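Local coordinates for multidrug resistance protein (Vibrio cholerae, PDB 1YC9), which probably forms a trimeric outer membrane channel that carries drugs out of the cell, a member of the outer membrane factor family of efflux proteins, at residues A[95-104]-A[295-304]; A[115-124]-A[271-282]. The protein carries 1 engineered substitution. All blocks are in the same frame, centred on the assembly; numbering follows the deposited sequence. Where two conformers were deposited one is given.

In the fold
Both contacts join the first half of the chain to the second, and the same two connections link them: strand 98-111 leads into helix 117-183, and helix 260-281 leads into strand 286-298. Contact 1 pairs the strands at the end of the beta-barrel, about 62 Å from the centre of the chain; contact 2 pairs the helices that follow and precede them, about 29 Å from that centre and on the same side of it. Their centres lie about 45 Å apart and their nearest atoms about 26 Å. The octyl glucoside detergent molecule sits at contact 1, whereas contact 2 is helix against helix within one subunit.

Contact 1 (A[95-104]-A[295-304]); sequences PDGWNDYGTL and YQAFGLDHLF. With BOG (octyl beta-D-glucopyranoside), chain B.
Strands 98-111 and 286-298 are the two inner strands of the four that each subunit gives to the trimeric beta-barrel of this outer membrane factor, and here they meet as an antiparallel pair running into a turn. Gly102 and Ala297 form a hydrogen-bonded pair through two N-H...O bonds of 2.9 Å each, and Leu104 with Tyr295 repeats the pattern. At the strand end Gly299, with backbone angles that suit glycine, gives its N-H to Asp100 O. Asp100 uses its side chain too: with CG between backbone N and carbonyl carbon (chi1 55°), OD2 takes the N-H of Leu300 at 2.9 Å in a nearly straight bond that arrives from above the carboxylate plane. Leu300 CD2 then reaches Gly102 CA at 3.4 Å, a tight contact, made where Gly102 has no side chain.

On the face bearing Tyr101 and Phe298, the edge of the Phe298 ring is directed at the face of Tyr101, the planes 89° apart and the centroids separated by 5.3 Å. Asn99 CB rests 3.6 Å from Phe298 CE1, and Pro95 CB touches the same ring atom, so the flat apolar ring of Phe298 is met by Asn99 and Pro95 as well as by Tyr101. Farther along, Leu104 CD2 meets the edge of the Phe304 ring, whose CD2 in turn lies over the face of Tyr295. C2' of the detergent's alkyl chain lies 3.5 Å from Tyr295 OH. Across the subunit boundary, Gln296 O accepts a hydrogen bond from Ser86 of the second subunit. The chemistry thus divides: backbone bonds set the register, the Asp100 carboxylate secures the turn, and the Tyr295 ring lies against the detergent's sugar and the start of its alkyl chain.

Contact 2 (A[115-124]-A[271-282]); sequences WGKNRAAVVA and AAAQQVGIAQAQ
Chi1 is -70° in both Gln274 and Ile278, with CG or CG1 anti to the carbonyl carbon, and the two chains part at chi2, where Gln274 bends (-55°) and Ile278 stays extended. The bend brings CG and CD of Gln274 obliquely across Val123: CG comes 3.5 Å from Val123 CG1, the branch that lies anti to its own backbone N. Glutamine suits this spot because its methylenes can bend to meet a branched side chain, while its CB packs near Ala120 O. In Ile278 the two branches divide the work. CG1 sits 3.6 Å from Lys117 O and 3.8 Å from Ala120 CB, CD1 at the end of the extended branch reaches past them to Ala121 CA, and CG2 touches Lys117 CG.

Small residues let the backbones draw together. The helix axes approach to 8.3 Å and run antiparallel at 163°, with alanines on both sides: Ala271 CB comes 3.6 Å from Ala124 O, and Ala281 CB meets Lys117 CB at 3.8 Å. Lysine fits the end of this interface because its aliphatic stem can serve as an apolar surface before a bend at chi3 carries the amine on to Asp286, with which it forms a salt bridge.

Helix 117-183 starts here, just after strand 98-111, and helix 260-281 runs out toward strand 286-298. Trp115 fastens the junction by bonding NE1 to Pro285 O and bringing its ring against Tyr284. Elsewhere on helix 260-281, Ala273 and Val276 rest on Tyr338, and Ala279 on Leu331, both from helix 326-391, so the antiparallel pair stands beside a third helix of the same subunit.

Contact 1 (A[95-104]-A[295-304])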
loop_
_atom_site.group_PDB
_atom_site.type_symbol
_atom_site.label_atom_id
_atom_site.label_comp_id
_atom_site.label_asym_id
_atom_site.label_seq_id
_atom_site.Cartn_x
_atom_site.Cartn_y
_atom_site.Cartn_z
ATOM N N PRO A 95 -42.087 51.851 2.304
ATOM C CA PRO A 95 -43.191 51.626 3.234
ATOM C C PRO A 95 -42.691 51.950 4.635
ATOM O O PRO A 95 -41.518 51.886 4.871
ATOM C CB PRO A 95 -43.472 50.121 3.071
ATOM C CG PRO A 95 -42.297 49.551 2.576
ATOM C CD PRO A 95 -41.519 50.587 1.787
ATOM N N ASP A 96 -43.577 52.250 5.550
ATOM C CA ASP A 96 -43.227 52.673 6.895
ATOM C C ASP A 96 -43.194 51.422 7.749
ATOM O O ASP A 96 -44.113 50.584 7.661
ATOM C CB ASP A 96 -44.339 53.495 7.550
ATOM C CG ASP A 96 -44.528 54.854 6.961
ATOM O OD1 ASP A 96 -43.527 55.520 6.618
ATOM O OD2 ASP A 96 -45.684 55.342 6.851
ATOM N N GLY A 97 -42.219 51.322 8.634
ATOM C CA GLY A 97 -42.245 50.303 9.672
ATOM C C GLY A 97 -42.013 48.885 9.181
ATOM O O GLY A 97 -41.448 48.637 8.091
ATOM N N TRP A 98 -42.442 47.941 10.004
ATOM C CA TRP A 98 -42.186 46.535 9.778
ATOM C C TRP A 98 -43.407 46.003 9.071
ATOM O O TRP A 98 -44.544 46.194 9.565
ATOM C CB TRP A 98 -41.929 45.746 11.079
ATOM C CG TRP A 98 -40.580 46.057 11.578
ATOM C CD1 TRP A 98 -40.227 47.205 12.192
ATOM C CD2 TRP A 98 -39.445 45.248 11.532
ATOM N NE1 TRP A 98 -38.904 47.157 12.518
ATOM C CE2 TRP A 98 -38.405 45.947 12.159
ATOM C CE3 TRP A 98 -39.180 43.961 11.101
ATOM C CZ2 TRP A 98 -37.137 45.455 12.228
ATOM C CZ3 TRP A 98 -37.911 43.460 11.211
ATOM C CH2 TRP A 98 -36.910 44.208 11.797
ATOM N N ASN A 99 -43.195 45.376 7.923
ATOM C CA ASN A 99 -44.298 44.778 7.152
ATOM C C ASN A 99 -44.031 43.368 6.739
ATOM O O ASN A 99 -42.949 42.952 6.706
ATOM C CB ASN A 99 -44.605 45.662 5.950
ATOM C CG ASN A 99 -44.973 47.075 6.357
ATOM O OD1 ASN A 99 -44.139 47.985 6.318
ATOM N ND2 ASN A 99 -46.233 47.278 6.743
ATOM N N ASP A 100 -45.099 42.584 6.469
ATOM C CA ASP A 100 -44.955 41.229 6.062
ATOM C C ASP A 100 -45.015 41.115 4.497
ATOM O O ASP A 100 -45.769 41.837 3.845
ATOM C CB ASP A 100 -46.069 40.359 6.662
ATOM C CG ASP A 100 -47.421 40.835 6.369
ATOM O OD1 ASP A 100 -47.772 42.016 6.626
ATOM O OD2 ASP A 100 -48.300 39.997 5.920
ATOM N N TYR A 101 -44.180 40.231 4.007
ATOM C CA TYR A 101 -44.029 39.961 2.554
ATOM C C TYR A 101 -44.050 38.502 2.361
ATOM O O TYR A 101 -43.585 37.718 3.204
ATOM C CB TYR A 101 -42.695 40.493 2.106
ATOM C CG TYR A 101 -42.556 41.972 2.227
ATOM C CD1 TYR A 101 -42.116 42.557 3.406
ATOM C CD2 TYR A 101 -42.729 42.800 1.141
ATOM C CE1 TYR A 101 -42.018 43.908 3.513
ATOM C CE2 TYR A 101 -42.571 44.175 1.214
ATOM C CZ TYR A 101 -42.207 44.746 2.424
ATOM O OH TYR A 101 -42.017 46.120 2.502
ATOM N N GLY A 102 -44.502 38.027 1.189
ATOM C CA GLY A 102 -44.380 36.637 0.947
ATOM C C GLY A 102 -44.017 36.415 -0.544
ATOM O O GLY A 102 -44.263 37.316 -1.385
ATOM N N THR A 103 -43.418 35.280 -0.776
ATOM C CA THR A 103 -43.170 34.830 -2.151
ATOM C C THR A 103 -43.420 33.355 -2.281
ATOM O O THR A 103 -43.316 32.550 -1.298
ATOM C CB THR A 103 -41.738 35.119 -2.601
ATOM O OG1 THR A 103 -40.784 34.261 -1.943
ATOM C CG2 THR A 103 -41.299 36.491 -2.347
ATOM N N LEU A 104 -43.765 32.915 -3.512
ATOM C CA LEU A 104 -43.891 31.500 -3.738
ATOM C C LEU A 104 -43.662 31.381 -5.268
ATOM O O LEU A 104 -44.406 31.998 -6.003
ATOM C CB LEU A 104 -45.322 31.048 -3.395
ATOM C CG LEU A 104 -45.728 29.668 -3.865
ATOM C CD1 LEU A 104 -44.833 28.585 -3.184
ATOM C CD2 LEU A 104 -47.205 29.417 -3.573
ATOM N N TYR A 295 -45.666 34.194 -7.294
ATOM C CA TYR A 295 -46.345 35.240 -6.622
ATOM C C TYR A 295 -45.373 35.918 -5.606
ATOM O O TYR A 295 -44.533 35.244 -5.029
ATOM C CB TYR A 295 -47.392 34.641 -5.726
ATOM C CG TYR A 295 -48.372 33.736 -6.510
ATOM C CD1 TYR A 295 -48.134 32.376 -6.593
ATOM C CD2 TYR A 295 -49.487 34.269 -7.094
ATOM C CE1 TYR A 295 -49.022 31.543 -7.248
ATOM C CE2 TYR A 295 -50.414 33.428 -7.743
ATOM C CZ TYR A 295 -50.153 32.093 -7.791
ATOM O OH TYR A 295 -50.997 31.216 -8.407
ATOM N N GLN A 296 -45.499 37.211 -5.542
ATOM C CA GLN A 296 -44.762 38.065 -4.583
ATOM C C GLN A 296 -45.735 39.123 -4.135
ATOM O O GLN A 296 -46.401 39.795 -4.924
ATOM C CB GLN A 296 -43.524 38.664 -5.263
ATOM C CG GLN A 296 -42.501 37.665 -5.705
ATOM C CD GLN A 296 -41.425 38.272 -6.585
ATOM O OE1 GLN A 296 -41.647 39.304 -7.201
ATOM N NE2 GLN A 296 -40.263 37.668 -6.582
ATOM N N ALA A 297 -45.811 39.369 -2.797
ATOM C CA ALA A 297 -46.693 40.351 -2.285
ATOM C C ALA A 297 -46.239 40.995 -0.964
ATOM O O ALA A 297 -45.617 40.323 -0.172
ATOM C CB ALA A 297 -48.119 39.752 -2.110
ATOM N N PHE A 298 -46.532 42.273 -0.883
ATOM C CA PHE A 298 -46.588 43.046 0.373
ATOM C C PHE A 298 -47.910 42.618 0.972
ATOM O O PHE A 298 -48.968 42.907 0.400
ATOM C CB PHE A 298 -46.581 44.514 -0.004
ATOM C CG PHE A 298 -46.675 45.440 1.165
ATOM C CD1 PHE A 298 -45.523 45.999 1.709
ATOM C CD2 PHE A 298 -47.895 45.775 1.690
ATOM C CE1 PHE A 298 -45.608 46.863 2.763
ATOM C CE2 PHE A 298 -47.957 46.666 2.800
ATOM C CZ PHE A 298 -46.812 47.188 3.285
ATOM N N GLY A 299 -47.859 41.891 2.071
ATOM C CA GLY A 299 -49.017 41.377 2.760
ATOM C C GLY A 299 -49.227 39.932 2.382
ATOM O O GLY A 299 -49.644 39.648 1.256
ATOM N N LEU A 300 -48.945 39.009 3.280
ATOM C CA LEU A 300 -49.109 37.588 2.999
ATOM C C LEU A 300 -50.513 37.211 2.588
ATOM O O LEU A 300 -50.688 36.299 1.752
ATOM C CB LEU A 300 -48.775 36.744 4.223
ATOM C CG LEU A 300 -47.317 36.697 4.592
ATOM C CD1 LEU A 300 -47.282 35.872 5.900
ATOM C CD2 LEU A 300 -46.517 36.027 3.487
ATOM N N ASP A 301 -51.497 37.934 3.128
ATOM C CA ASP A 301 -52.911 37.694 2.756
ATOM C C ASP A 301 -53.221 38.193 1.342
ATOM O O ASP A 301 -54.315 38.000 0.824
ATOM C CB ASP A 301 -53.892 38.298 3.737
ATOM C CG ASP A 301 -53.624 39.722 4.038
ATOM O OD1 ASP A 301 -52.463 40.185 3.991
ATOM O OD2 ASP A 301 -54.531 40.498 4.397
ATOM N N HIS A 302 -52.263 38.858 0.720
ATOM C CA HIS A 302 -52.409 39.302 -0.661
ATOM C C HIS A 302 -51.568 38.539 -1.680
ATOM O O HIS A 302 -51.484 38.994 -2.862
ATOM C CB HIS A 302 -52.074 40.787 -0.721
ATOM C CG HIS A 302 -53.067 41.651 -0.009
ATOM N ND1 HIS A 302 -54.330 41.902 -0.502
ATOM C CD2 HIS A 302 -52.972 42.338 1.161
ATOM C CE1 HIS A 302 -54.976 42.691 0.347
ATOM N NE2 HIS A 302 -54.172 42.968 1.365
ATOM N N LEU A 303 -50.972 37.434 -1.255
ATOM C CA LEU A 303 -49.974 36.705 -2.042
ATOM C C LEU A 303 -50.534 36.316 -3.418
ATOM O O LEU A 303 -49.869 36.452 -4.444
ATOM C CB LEU A 303 -49.515 35.470 -1.314
ATOM C CG LEU A 303 -48.402 34.686 -1.962
ATOM C CD1 LEU A 303 -47.143 35.578 -2.162
ATOM C CD2 LEU A 303 -48.111 33.449 -1.148
ATOM N N PHE A 304 -51.813 35.940 -3.407
ATOM C CA PHE A 304 -52.468 35.460 -4.606
ATOM C C PHE A 304 -53.357 36.432 -5.370
ATOM O O PHE A 304 -53.950 36.013 -6.394
ATOM C CB PHE A 304 -53.234 34.180 -4.272
ATOM C CG PHE A 304 -52.403 33.125 -3.656
ATOM C CD1 PHE A 304 -52.693 32.666 -2.374
ATOM C CD2 PHE A 304 -51.341 32.555 -4.318
ATOM C CE1 PHE A 304 -51.914 31.670 -1.767
ATOM C CE2 PHE A 304 -50.558 31.547 -3.717
ATOM C CZ PHE A 304 -50.853 31.087 -2.457
HETATM C C1 BOG B . -51.434 33.520 -11.722
HETATM O O1 BOG B . -50.376 32.679 -11.929
HETATM C C2 BOG B . -52.564 33.404 -12.790
HETATM O O2 BOG B . -52.108 32.934 -14.082
HETATM C C3 BOG B . -53.451 34.600 -12.728
HETATM O O3 BOG B . -54.566 34.536 -13.570
HETATM C C4 BOG B . -53.416 35.662 -11.648
HETATM O O4 BOG B . -53.838 36.984 -11.932
HETATM C C5 BOG B . -52.135 35.660 -10.802
HETATM O O5 BOG B . -51.249 34.635 -10.869
HETATM C C6 BOG B . -52.129 36.460 -9.489
HETATM O O6 BOG B . -53.126 35.687 -8.732
HETATM C "C1'" BOG B . -49.113 32.812 -11.282
HETATM C "C2'" BOG B . -48.556 31.476 -10.943
HETATM C "C3'" BOG B . -48.620 30.458 -12.083
HETATM C "C4'" BOG B . -47.897 29.182 -11.735
HETATM C "C5'" BOG B . -47.957 28.208 -12.881
HETATM C "C6'" BOG B . -46.990 27.030 -12.737
HETATM C "C7'" BOG B . -47.564 25.853 -11.972
HETATM C "C8'" BOG B . -46.648 24.639 -12.104
#

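Contact 2 (A[115-124]-A[271-282])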
loop_
_atom_site.group_PDB
_atom_site.type_symbol
_atom_site.label_atom_id
_atom_site.label_comp_id
_atom_site.label_asym_id
_atom_site.label_seq_id
_atom_site.Cartn_x
_atom_site.Cartn_y
_atom_site.Cartn_z
ATOM N N TRP A 115 -19.806 25.326 -25.705
ATOM C CA TRP A 115 -18.475 24.822 -25.997
ATOM C C TRP A 115 -18.263 23.353 -25.670
ATOM O O TRP A 115 -17.155 22.819 -25.808
ATOM C CB TRP A 115 -17.433 25.706 -25.288
ATOM C CG TRP A 115 -17.821 27.046 -25.392
ATOM C CD1 TRP A 115 -18.460 27.791 -24.436
ATOM C CD2 TRP A 115 -17.714 27.874 -26.540
ATOM N NE1 TRP A 115 -18.777 29.022 -24.944
ATOM C CE2 TRP A 115 -18.302 29.102 -26.225
ATOM C CE3 TRP A 115 -17.146 27.708 -27.797
ATOM C CZ2 TRP A 115 -18.345 30.154 -27.116
ATOM C CZ3 TRP A 115 -17.197 28.746 -28.686
ATOM C CH2 TRP A 115 -17.770 29.961 -28.339
ATOM N N GLY A 116 -19.307 22.680 -25.187
ATOM C CA GLY A 116 -19.182 21.279 -24.921
ATOM C C GLY A 116 -18.542 20.888 -23.602
ATOM O O GLY A 116 -18.242 19.744 -23.432
ATOM N N LYS A 117 -18.302 21.854 -22.727
ATOM C CA LYS A 117 -17.781 21.598 -21.383
ATOM C C LYS A 117 -18.571 20.539 -20.628
ATOM O O LYS A 117 -17.996 19.637 -20.004
ATOM C CB LYS A 117 -17.820 22.903 -20.603
ATOM C CG LYS A 117 -17.127 22.877 -19.350
ATOM C CD LYS A 117 -17.088 24.269 -18.748
ATOM C CE LYS A 117 -18.402 24.734 -18.203
ATOM N NZ LYS A 117 -18.236 26.110 -17.748
ATOM N N ASN A 118 -19.893 20.701 -20.619
ATOM C CA ASN A 118 -20.722 19.829 -19.796
ATOM C C ASN A 118 -20.838 18.454 -20.448
ATOM O O ASN A 118 -20.802 17.433 -19.789
ATOM C CB ASN A 118 -22.100 20.453 -19.550
ATOM C CG ASN A 118 -22.037 21.737 -18.759
ATOM O OD1 ASN A 118 -21.014 22.031 -18.151
ATOM N ND2 ASN A 118 -23.161 22.480 -18.703
ATOM N N ARG A 119 -20.953 18.414 -21.759
ATOM C CA ARG A 119 -20.889 17.150 -22.415
ATOM C C ARG A 119 -19.583 16.425 -22.071
ATOM O O ARG A 119 -19.577 15.239 -21.800
ATOM C CB ARG A 119 -20.982 17.340 -23.918
ATOM C CG ARG A 119 -21.002 16.008 -24.619
ATOM C CD ARG A 119 -21.284 16.134 -26.099
ATOM N NE ARG A 119 -20.184 16.833 -26.736
ATOM C CZ ARG A 119 -20.099 17.053 -28.040
ATOM N NH1 ARG A 119 -21.044 16.610 -28.849
ATOM N NH2 ARG A 119 -19.059 17.711 -28.529
ATOM N N ALA A 120 -18.434 17.142 -22.076
ATOM C CA ALA A 120 -17.177 16.497 -21.780
ATOM C C ALA A 120 -17.159 15.944 -20.372
ATOM O O ALA A 120 -16.568 14.899 -20.094
ATOM C CB ALA A 120 -15.978 17.530 -21.970
ATOM N N ALA A 121 -17.848 16.624 -19.485
ATOM C CA ALA A 121 -17.963 16.189 -18.094
ATOM C C ALA A 121 -18.692 14.873 -18.033
ATOM O O ALA A 121 -18.275 13.949 -17.327
ATOM C CB ALA A 121 -18.662 17.212 -17.282
ATOM N N VAL A 122 -19.752 14.757 -18.822
ATOM C CA VAL A 122 -20.474 13.493 -18.818
ATOM C C VAL A 122 -19.688 12.390 -19.490
ATOM O O VAL A 122 -19.660 11.296 -18.963
ATOM C CB VAL A 122 -21.878 13.643 -19.416
ATOM C CG1 VAL A 122 -22.594 12.311 -19.465
ATOM C CG2 VAL A 122 -22.601 14.653 -18.635
ATOM N N VAL A 123 -18.985 12.674 -20.577
ATOM C CA VAL A 123 -18.103 11.684 -21.173
ATOM C C VAL A 123 -17.001 11.175 -20.234
ATOM O O VAL A 123 -16.711 9.986 -20.183
ATOM C CB VAL A 123 -17.470 12.182 -22.471
ATOM C CG1 VAL A 123 -16.506 11.159 -22.998
ATOM C CG2 VAL A 123 -18.586 12.432 -23.508
ATOM N N ALA A 124 -16.459 12.092 -19.452
ATOM C CA ALA A 124 -15.478 11.750 -18.452
ATOM C C ALA A 124 -16.082 10.838 -17.407
ATOM O O ALA A 124 -15.509 9.822 -17.081
ATOM C CB ALA A 124 -14.919 13.022 -17.807
ATOM N N ALA A 271 -11.065 9.727 -19.853
ATOM C CA ALA A 271 -11.716 10.607 -18.905
ATOM C C ALA A 271 -10.841 11.838 -18.654
ATOM O O ALA A 271 -11.319 12.980 -18.759
ATOM C CB ALA A 271 -11.956 9.870 -17.616
ATOM N N ALA A 272 -9.546 11.582 -18.451
ATOM C CA ALA A 272 -8.552 12.680 -18.286
ATOM C C ALA A 272 -8.463 13.602 -19.487
ATOM O O ALA A 272 -8.356 14.805 -19.319
ATOM C CB ALA A 272 -7.165 12.124 -17.909
ATOM N N ALA A 273 -8.487 13.057 -20.705
ATOM C CA ALA A 273 -8.485 13.824 -21.918
ATOM C C ALA A 273 -9.676 14.767 -21.958
ATOM O O ALA A 273 -9.559 15.922 -22.306
ATOM C CB ALA A 273 -8.503 12.864 -23.166
ATOM N N GLN A 274 -10.849 14.256 -21.596
ATOM C CA GLN A 274 -12.077 15.046 -21.558
ATOM C C GLN A 274 -11.948 16.181 -20.543
ATOM O O GLN A 274 -12.459 17.281 -20.776
ATOM C CB GLN A 274 -13.274 14.179 -21.143
ATOM C CG GLN A 274 -13.748 13.109 -22.206
ATOM C CD GLN A 274 -14.069 13.704 -23.557
ATOM O OE1 GLN A 274 -13.698 13.164 -24.591
ATOM N NE2 GLN A 274 -14.773 14.791 -23.554
ATOM N N GLN A 275 -11.321 15.889 -19.406
ATOM C CA GLN A 275 -11.093 16.894 -18.372
ATOM C C GLN A 275 -10.156 18.030 -18.850
ATOM O O GLN A 275 -10.284 19.171 -18.384
ATOM C CB GLN A 275 -10.638 16.256 -17.061
ATOM C CG GLN A 275 -11.701 15.360 -16.473
ATOM C CD GLN A 275 -11.252 14.441 -15.352
ATOM O OE1 GLN A 275 -12.107 13.920 -14.623
ATOM N NE2 GLN A 275 -9.962 14.180 -15.241
ATOM N N VAL A 276 -9.251 17.732 -19.767
ATOM C CA VAL A 276 -8.427 18.742 -20.400
ATOM C C VAL A 276 -9.359 19.618 -21.212
ATOM O O VAL A 276 -9.240 20.852 -21.207
ATOM C CB VAL A 276 -7.270 18.142 -21.266
ATOM C CG1 VAL A 276 -6.598 19.196 -22.096
ATOM C CG2 VAL A 276 -6.281 17.426 -20.408
ATOM N N GLY A 277 -10.300 18.988 -21.943
ATOM C CA GLY A 277 -11.264 19.764 -22.665
ATOM C C GLY A 277 -12.109 20.688 -21.801
ATOM O O GLY A 277 -12.383 21.801 -22.210
ATOM N N ILE A 278 -12.570 20.205 -20.666
ATOM C CA ILE A 278 -13.329 21.002 -19.741
ATOM C C ILE A 278 -12.504 22.230 -19.372
ATOM O O ILE A 278 -13.034 23.348 -19.311
ATOM C CB ILE A 278 -13.655 20.215 -18.482
ATOM C CG1 ILE A 278 -14.705 19.078 -18.780
ATOM C CG2 ILE A 278 -14.205 21.100 -17.387
ATOM C CD1 ILE A 278 -14.825 18.095 -17.660
ATOM N N ALA A 279 -11.236 22.005 -19.028
ATOM C CA ALA A 279 -10.383 23.107 -18.547
ATOM C C ALA A 279 -10.180 24.156 -19.641
ATOM O O ALA A 279 -10.167 25.376 -19.394
ATOM C CB ALA A 279 -9.019 22.600 -18.058
ATOM N N GLN A 280 -10.016 23.684 -20.856
ATOM C CA GLN A 280 -9.967 24.586 -21.993
ATOM C C GLN A 280 -11.262 25.394 -22.173
ATOM O O GLN A 280 -11.211 26.595 -22.429
ATOM C CB GLN A 280 -9.654 23.820 -23.291
ATOM C CG GLN A 280 -8.202 23.322 -23.405
ATOM C CD GLN A 280 -7.985 22.335 -24.589
ATOM O OE1 GLN A 280 -8.950 21.838 -25.183
ATOM N NE2 GLN A 280 -6.730 22.007 -24.856
ATOM N N ALA A 281 -12.423 24.726 -22.011
ATOM C CA ALA A 281 -13.695 25.356 -22.231
ATOM C C ALA A 281 -14.047 26.391 -21.173
ATOM O O ALA A 281 -14.861 27.266 -21.417
ATOM C CB ALA A 281 -14.784 24.299 -22.308
ATOM N N GLN A 282 -13.399 26.310 -20.024
ATOM C CA GLN A 282 -13.591 27.284 -18.961
ATOM C C GLN A 282 -13.102 28.687 -19.309
ATOM O O GLN A 282 -13.501 29.651 -18.687
ATOM C CB GLN A 282 -12.945 26.789 -17.652
ATOM C CG GLN A 282 -13.759 25.704 -16.985
ATOM C CD GLN A 282 -13.095 25.136 -15.750
ATOM O OE1 GLN A 282 -11.854 25.281 -15.544
ATOM N NE2 GLN A 282 -13.892 24.497 -14.920
#